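Local coordinates for protein class I phosphodiesterase PDEB1 (Leishmania major, PDB 2R8Q) that belongs to the class I phosphodiesterases, an all-helical metalloprotein family whose catalytic domain here holds a zinc ion, a magnesium ion and 3-isobutyl-1-methylxanthine, at residues S70-P73 / E74-C78; G77-E80 / Q81-L84; M145-N148 / N149-L153. All coordinates share one frame; numbering follows the deposited sequence.

Interaction 1: residues S70-P73 / E74-C78; sequences SGLP and EKFGC
The carbonyl oxygen of P73 is gripped by two backbone N-H groups that follow it in the chain. C78 N donates to P73 O over 2.7 Å, with an N-H...O angle of 157° and the donor tilted from the carbonyl plane; F76 N adds a weak bond of 3.3 Å to the same P73 O. The F76 amide is itself shared, for its better bond, 3.1 Å to L72 O, continues the pattern in which K75 N reaches G71 O at 3.0 Å. These bonds wind the short helix 72-75. L72 and F76 lie side by side and point the same way, bringing L72 CD2 to 4.2 Å from F76 CE2. K75 departs with CG anti to the backbone N (chi1 -177°), which lays CG over one face of the F76 ring, before the chain bends and NZ forms a salt bridge with E127. F76 and L72 also meet Y131 of helix 127-139. On another side of the turn, P73 CB packs 4.0 Å from C78 CB, with W68 and L83 as further neighbours of the proline. At the entry, S70 OG accepts from L72 N at 3.1 Å, an ST turn, and bonds to L67 O as well, tying the helix start to the end of helix 55-68. G71 holds backbone angles at which a CB would collide with the preceding carbonyl. At the exit, G77, with positive phi, lets its own N bond to E74 O while C78 N reaches back to P73 O, the paired bonds of a Schellman motif closing a helix.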
loop_
_atom_site.group_PDB
_atom_site.type_symbol
_atom_site.label_atom_id
_atom_site.label_comp_id
_atom_site.label_asym_id
_atom_site.label_seq_id
_atom_site.Cartn_x
_atom_site.Cartn_y
_atom_site.Cartn_z
ATOM N N SER A 70 6.252 28.547 13.474
ATOM C CA SER A 70 4.967 29.002 12.952
ATOM C C SER A 70 3.948 29.001 14.083
ATOM O O SER A 70 2.931 29.691 14.015
ATOM C CB SER A 70 4.468 28.071 11.843
ATOM O OG SER A 70 4.011 26.843 12.381
ATOM N N GLY A 71 4.228 28.209 15.114
ATOM C CA GLY A 71 3.324 28.114 16.244
ATOM C C GLY A 71 2.245 27.061 16.069
ATOM O O GLY A 71 1.549 26.718 17.025
ATOM N N LEU A 72 2.104 26.531 14.857
ATOM C CA LEU A 72 1.078 25.526 14.592
ATOM C C LEU A 72 1.287 24.200 15.328
ATOM O O LEU A 72 0.345 23.645 15.890
ATOM C CB LEU A 72 0.955 25.287 13.082
ATOM C CG LEU A 72 0.445 26.490 12.280
ATOM C CD1 LEU A 72 0.555 26.203 10.787
ATOM C CD2 LEU A 72 -1.009 26.793 12.665
ATOM N N PRO A 73 2.517 23.666 15.329
ATOM C CA PRO A 73 2.730 22.399 16.034
ATOM C C PRO A 73 2.335 22.484 17.509
ATOM O O PRO A 73 1.647 21.607 18.029
ATOM C CB PRO A 73 4.223 22.151 15.850
ATOM C CG PRO A 73 4.487 22.747 14.503
ATOM C CD PRO A 73 3.716 24.050 14.563
ATOM N N GLU A 74 2.758 23.551 18.178
ATOM C CA GLU A 74 2.443 23.723 19.591
ATOM C C GLU A 74 0.947 23.913 19.799
ATOM O O GLU A 74 0.371 23.367 20.739
ATOM C CB GLU A 74 3.191 24.926 20.169
ATOM C CG GLU A 74 3.051 25.053 21.681
ATOM C CD GLU A 74 3.725 26.292 22.234
ATOM O OE1 GLU A 74 4.934 26.480 21.981
ATOM O OE2 GLU A 74 3.046 27.078 22.929
ATOM N N LYS A 75 0.322 24.690 18.920
ATOM C CA LYS A 75 -1.109 24.950 19.015
ATOM C C LYS A 75 -1.905 23.650 18.993
ATOM O O LYS A 75 -2.920 23.514 19.680
ATOM C CB LYS A 75 -1.554 25.849 17.858
ATOM C CG LYS A 75 -3.019 26.248 17.902
ATOM C CD LYS A 75 -3.310 27.368 16.913
ATOM C CE LYS A 75 -2.499 28.616 17.249
ATOM N NZ LYS A 75 -2.728 29.727 16.287
ATOM N N PHE A 76 -1.430 22.684 18.215
ATOM C CA PHE A 76 -2.127 21.416 18.106
ATOM C C PHE A 76 -1.527 20.272 18.919
ATOM O O PHE A 76 -1.749 19.096 18.632
ATOM C CB PHE A 76 -2.277 21.062 16.627
ATOM C CG PHE A 76 -3.167 22.024 15.887
ATOM C CD1 PHE A 76 -4.527 22.083 16.180
ATOM C CD2 PHE A 76 -2.643 22.926 14.968
ATOM C CE1 PHE A 76 -5.351 23.028 15.578
ATOM C CE2 PHE A 76 -3.462 23.880 14.356
ATOM C CZ PHE A 76 -4.818 23.930 14.665
ATOM N N GLY A 77 -0.774 20.637 19.952
ATOM C CA GLY A 77 -0.195 19.647 20.842
ATOM C C GLY A 77 0.914 18.757 20.326
ATOM O O GLY A 77 1.139 17.675 20.869
ATOM N N CYS A 78 1.608 19.193 19.281
ATOM C CA CYS A 78 2.713 18.408 18.750
ATOM C C CYS A 78 3.963 18.861 19.487
ATOM O O CYS A 78 4.279 20.048 19.508
ATOM C CB CYS A 78 2.881 18.644 17.247
ATOM S SG CYS A 78 4.277 17.749 16.504
#

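Interaction 2: residues G77-E80 / Q81-L84; sequences GCRE and QTLL
R79 and T82 set their side chains obliquely across one another at the start of helix 80-92, where the two side chains share one carboxylate, that of E193. The threonine hydroxyl sits beside the T82 backbone N, anti to the carbonyl carbon (chi1 -55°), a rotation that turns T82 OG1 back toward the arginine, 3.6 Å from R79 CB, and it approaches the guanidinium obliquely. The arginine chain bends at chi3 and runs past this hydroxyl. Both polar ends then find E193: R79 NH2 makes a salt bridge to one carboxylate oxygen, and T82 OG1 a hydrogen bond to the other. The backbone bonds that open the helix follow. R79, at the N-cap position, accepts from L83 N at R79 O over 3.0 Å, while E80 O accepts from L84 N at 3.1 Å. T82 CB sits 3.3 Å from R79 O, alongside the first of these bonds. C78 approaches the helix from the residue before the cap, C78 SG lying 4.0 Å from L83 CB; a contact between the residue before the N-cap and the fourth residue of the helix is that of a hydrophobic staple. E80 turns the other way, toward Y64 and W68 of helix 55-68, and L84 meets helix 21-28. The chemistry is thus divided: the C78 sulfur and L83 make an apolar contact, whereas exposed R79 and the hydroxyl of buried T82 converge on E193, whose negative charge probably steadies both and fixes their mutual rotation.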
loop_
_atom_site.group_PDB
_atom_site.type_symbol
_atom_site.label_atom_id
_atom_site.label_comp_id
_atom_site.label_asym_id
_atom_site.label_seq_id
_atom_site.Cartn_x
_atom_site.Cartn_y
_atom_site.Cartn_z
ATOM N N GLY A 77 -0.774 20.637 19.952
ATOM C CA GLY A 77 -0.195 19.647 20.842
ATOM C C GLY A 77 0.914 18.757 20.326
ATOM O O GLY A 77 1.139 17.675 20.869
ATOM N N CYS A 78 1.608 19.193 19.281
ATOM C CA CYS A 78 2.713 18.408 18.750
ATOM C C CYS A 78 3.963 18.861 19.487
ATOM O O CYS A 78 4.279 20.048 19.508
ATOM C CB CYS A 78 2.881 18.644 17.247
ATOM S SG CYS A 78 4.277 17.749 16.504
ATOM N N ARG A 79 4.659 17.915 20.104
ATOM C CA ARG A 79 5.871 18.229 20.843
ATOM C C ARG A 79 7.050 18.445 19.904
ATOM O O ARG A 79 7.079 17.910 18.799
ATOM C CB ARG A 79 6.174 17.105 21.828
ATOM C CG ARG A 79 5.094 16.945 22.883
ATOM C CD ARG A 79 5.291 15.678 23.672
ATOM N NE ARG A 79 5.150 14.493 22.833
ATOM C CZ ARG A 79 5.275 13.251 23.281
ATOM N NH1 ARG A 79 5.544 13.041 24.561
ATOM N NH2 ARG A 79 5.126 12.221 22.459
ATOM N N GLU A 80 8.014 19.242 20.358
ATOM C CA GLU A 80 9.208 19.560 19.581
ATOM C C GLU A 80 9.928 18.340 19.022
ATOM O O GLU A 80 10.208 18.274 17.824
ATOM C CB GLU A 80 10.189 20.366 20.438
ATOM C CG GLU A 80 9.711 21.767 20.770
ATOM C CD GLU A 80 10.613 22.473 21.762
ATOM O OE1 GLU A 80 10.685 22.024 22.926
ATOM O OE2 GLU A 80 11.252 23.477 21.378
ATOM N N GLN A 81 10.235 17.379 19.886
ATOM C CA GLN A 81 10.937 16.181 19.453
ATOM C C GLN A 81 10.090 15.335 18.508
ATOM O O GLN A 81 10.623 14.653 17.637
ATOM C CB GLN A 81 11.371 15.346 20.663
ATOM C CG GLN A 81 12.209 14.126 20.297
ATOM C CD GLN A 81 12.841 13.469 21.509
ATOM O OE1 GLN A 81 13.610 14.097 22.230
ATOM N NE2 GLN A 81 12.516 12.203 21.737
ATOM N N THR A 82 8.773 15.377 18.674
ATOM C CA THR A 82 7.902 14.608 17.794
ATOM C C THR A 82 8.015 15.168 16.382
ATOM O O THR A 82 8.134 14.412 15.418
ATOM C CB THR A 82 6.436 14.685 18.245
ATOM O OG1 THR A 82 6.333 14.260 19.611
ATOM C CG2 THR A 82 5.571 13.784 17.378
ATOM N N LEU A 83 7.972 16.493 16.266
ATOM C CA LEU A 83 8.087 17.147 14.964
ATOM C C LEU A 83 9.421 16.814 14.298
ATOM O O LEU A 83 9.463 16.478 13.113
ATOM C CB LEU A 83 7.959 18.665 15.110
ATOM C CG LEU A 83 8.171 19.489 13.836
ATOM C CD1 LEU A 83 7.127 19.100 12.793
ATOM C CD2 LEU A 83 8.074 20.966 14.155
ATOM N N LEU A 84 10.515 16.910 15.051
ATOM C CA LEU A 84 11.827 16.620 14.482
ATOM C C LEU A 84 11.927 15.153 14.058
ATOM O O LEU A 84 12.448 14.848 12.981
ATOM C CB LEU A 84 12.940 16.977 15.482
ATOM C CG LEU A 84 14.381 16.856 14.968
ATOM C CD1 LEU A 84 14.552 17.637 13.659
ATOM C CD2 LEU A 84 15.345 17.382 16.030
#

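Interaction 3: residues M145-N148 / N149-L153; sequences MGVN and NSFYL
V147 fills the centre of this turn, dividing its two methyls between two aromatic rings. V147 CG1 stands over one face of F151, 3.9 Å from the ring centroid and only 9° off the normal, a CH-pi contact. V147 CG2 meets the other ring at 3.6 Å from Y152 CE1, and the valine and tyrosine side chains cross at about a right angle. M145 comes to the far end of the tyrosine, where SD lies at the ring edge, a geometry that fits a Met-aromatic contact, although both SD and CE come implausibly near the hydroxyl and the detail is doubtful. Q279 and M282 of helix 262-285 also touch V147, while L159 joins the methionine and the tyrosine. Farther out, one water ties the loop to the ring: it accepts from M145 N at 2.8 Å, donates to V147 O and is hydrogen-bonded to Y152 OH, so the hydroxyl is tethered to the backbone before the helix. At the polar edge, N148 holds CG between its backbone N and carbonyl carbon (chi1 57°), which folds OD1 back over the first turn. F151 N donates to N148 OD1 at 3.1 Å with an N-H...O angle of 147°, and more weakly to N148 O. N149 points its amide elsewhere, to L172 N and E173. The asparagine N-cap, together with the V147-Y152 hydrophobic staple across it, is a classic start for a helix, here that of 149-154, and it sits close to the ligand pocket, the N148 side chain being about 7 Å from the bound 3-isobutyl-1-methylxanthine.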
loop_
_atom_site.group_PDB
_atom_site.type_symbol
_atom_site.label_atom_id
_atom_site.label_comp_id
_atom_site.label_asym_id
_atom_site.label_seq_id
_atom_site.Cartn_x
_atom_site.Cartn_y
_atom_site.Cartn_z
ATOM N N MET A 145 10.715 6.694 -6.731
ATOM C CA MET A 145 11.850 6.003 -7.329
ATOM C C MET A 145 12.446 6.697 -8.551
ATOM O O MET A 145 13.337 6.155 -9.200
ATOM C CB MET A 145 11.424 4.573 -7.684
ATOM C CG MET A 145 10.920 3.783 -6.479
ATOM S SD MET A 145 9.919 2.323 -6.869
ATOM C CE MET A 145 8.369 2.745 -6.062
ATOM N N GLY A 146 11.961 7.893 -8.866
ATOM C CA GLY A 146 12.498 8.604 -10.012
ATOM C C GLY A 146 11.815 8.306 -11.338
ATOM O O GLY A 146 12.301 8.726 -12.392
ATOM N N VAL A 147 10.711 7.567 -11.300
ATOM C CA VAL A 147 9.963 7.260 -12.519
ATOM C C VAL A 147 8.497 7.594 -12.267
ATOM O O VAL A 147 8.030 7.496 -11.130
ATOM C CB VAL A 147 10.094 5.767 -12.930
ATOM C CG1 VAL A 147 11.537 5.458 -13.296
ATOM C CG2 VAL A 147 9.627 4.863 -11.804
ATOM N N ASN A 148 7.778 8.005 -13.311
ATOM C CA ASN A 148 6.369 8.362 -13.151
ATOM C C ASN A 148 5.419 7.164 -13.181
ATOM O O ASN A 148 5.841 6.030 -13.389
ATOM C CB ASN A 148 5.943 9.401 -14.203
ATOM C CG ASN A 148 6.189 8.941 -15.627
ATOM O OD1 ASN A 148 6.169 7.747 -15.923
ATOM N ND2 ASN A 148 6.404 9.899 -16.526
ATOM N N ASN A 149 4.134 7.413 -12.948
ATOM C CA ASN A 149 3.161 6.328 -12.931
ATOM C C ASN A 149 3.125 5.547 -14.239
ATOM O O ASN A 149 2.951 4.329 -14.228
ATOM C CB ASN A 149 1.755 6.850 -12.609
ATOM C CG ASN A 149 1.609 7.285 -11.164
ATOM O OD1 ASN A 149 2.282 6.763 -10.276
ATOM N ND2 ASN A 149 0.707 8.226 -10.917
ATOM N N SER A 150 3.293 6.246 -15.358
ATOM C CA SER A 150 3.267 5.597 -16.665
ATOM C C SER A 150 4.314 4.495 -16.781
ATOM O O SER A 150 4.061 3.442 -17.372
ATOM C CB SER A 150 3.489 6.632 -17.769
ATOM O OG SER A 150 3.477 6.013 -19.045
ATOM N N PHE A 151 5.490 4.736 -16.212
ATOM C CA PHE A 151 6.578 3.767 -16.259
ATOM C C PHE A 151 6.151 2.416 -15.696
ATOM O O PHE A 151 6.419 1.371 -16.298
ATOM C CB PHE A 151 7.783 4.308 -15.481
ATOM C CG PHE A 151 8.969 3.385 -15.469
ATOM C CD1 PHE A 151 9.076 2.378 -14.513
ATOM C CD2 PHE A 151 9.990 3.537 -16.402
ATOM C CE1 PHE A 151 10.189 1.536 -14.485
ATOM C CE2 PHE A 151 11.104 2.704 -16.385
ATOM C CZ PHE A 151 11.205 1.698 -15.419
ATOM N N TYR A 152 5.477 2.434 -14.549
ATOM C CA TYR A 152 5.037 1.193 -13.926
ATOM C C TYR A 152 4.085 0.400 -14.811
ATOM O O TYR A 152 4.109 -0.831 -14.820
ATOM C CB TYR A 152 4.383 1.485 -12.576
ATOM C CG TYR A 152 5.358 2.035 -11.566
ATOM C CD1 TYR A 152 5.472 3.408 -11.350
ATOM C CD2 TYR A 152 6.198 1.183 -10.853
ATOM C CE1 TYR A 152 6.400 3.917 -10.448
ATOM C CE2 TYR A 152 7.131 1.681 -9.951
ATOM C CZ TYR A 152 7.228 3.048 -9.753
ATOM O OH TYR A 152 8.159 3.539 -8.866
ATOM N N LEU A 153 3.254 1.109 -15.565
ATOM C CA LEU A 153 2.303 0.455 -16.450
ATOM C C LEU A 153 2.991 -0.063 -17.712
ATOM O O LEU A 153 2.778 -1.205 -18.120
ATOM C CB LEU A 153 1.186 1.433 -16.825
ATOM C CG LEU A 153 0.369 1.993 -15.658
ATOM C CD1 LEU A 153 -0.667 2.974 -16.183
ATOM C CD2 LEU A 153 -0.309 0.854 -14.906
HETATM O O HOH W 1 8.962 6.201 -8.867
#

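In the fold
Interactions 1 and 2 form one running connection: they share G77 and C78, their centres lie 8 Å apart, and P73 CG touches L83 CD2 at 4.0 Å, while the turn that ends helix 72-75 leads directly into the cap of helix 80-92. Interaction 3 starts helix 149-154 about 36 Å from interaction 1 between centres, on the other side of the chain's centre. All three are partly buried. Interaction 1 relies on backbone bonds that end a helix, interaction 2 sets exposed charged residues beside a buried staple, and interaction 3, without a fully exposed residue among those touching, uses aromatic packing, a water and a side-chain cap near the ligand and magnesium ion.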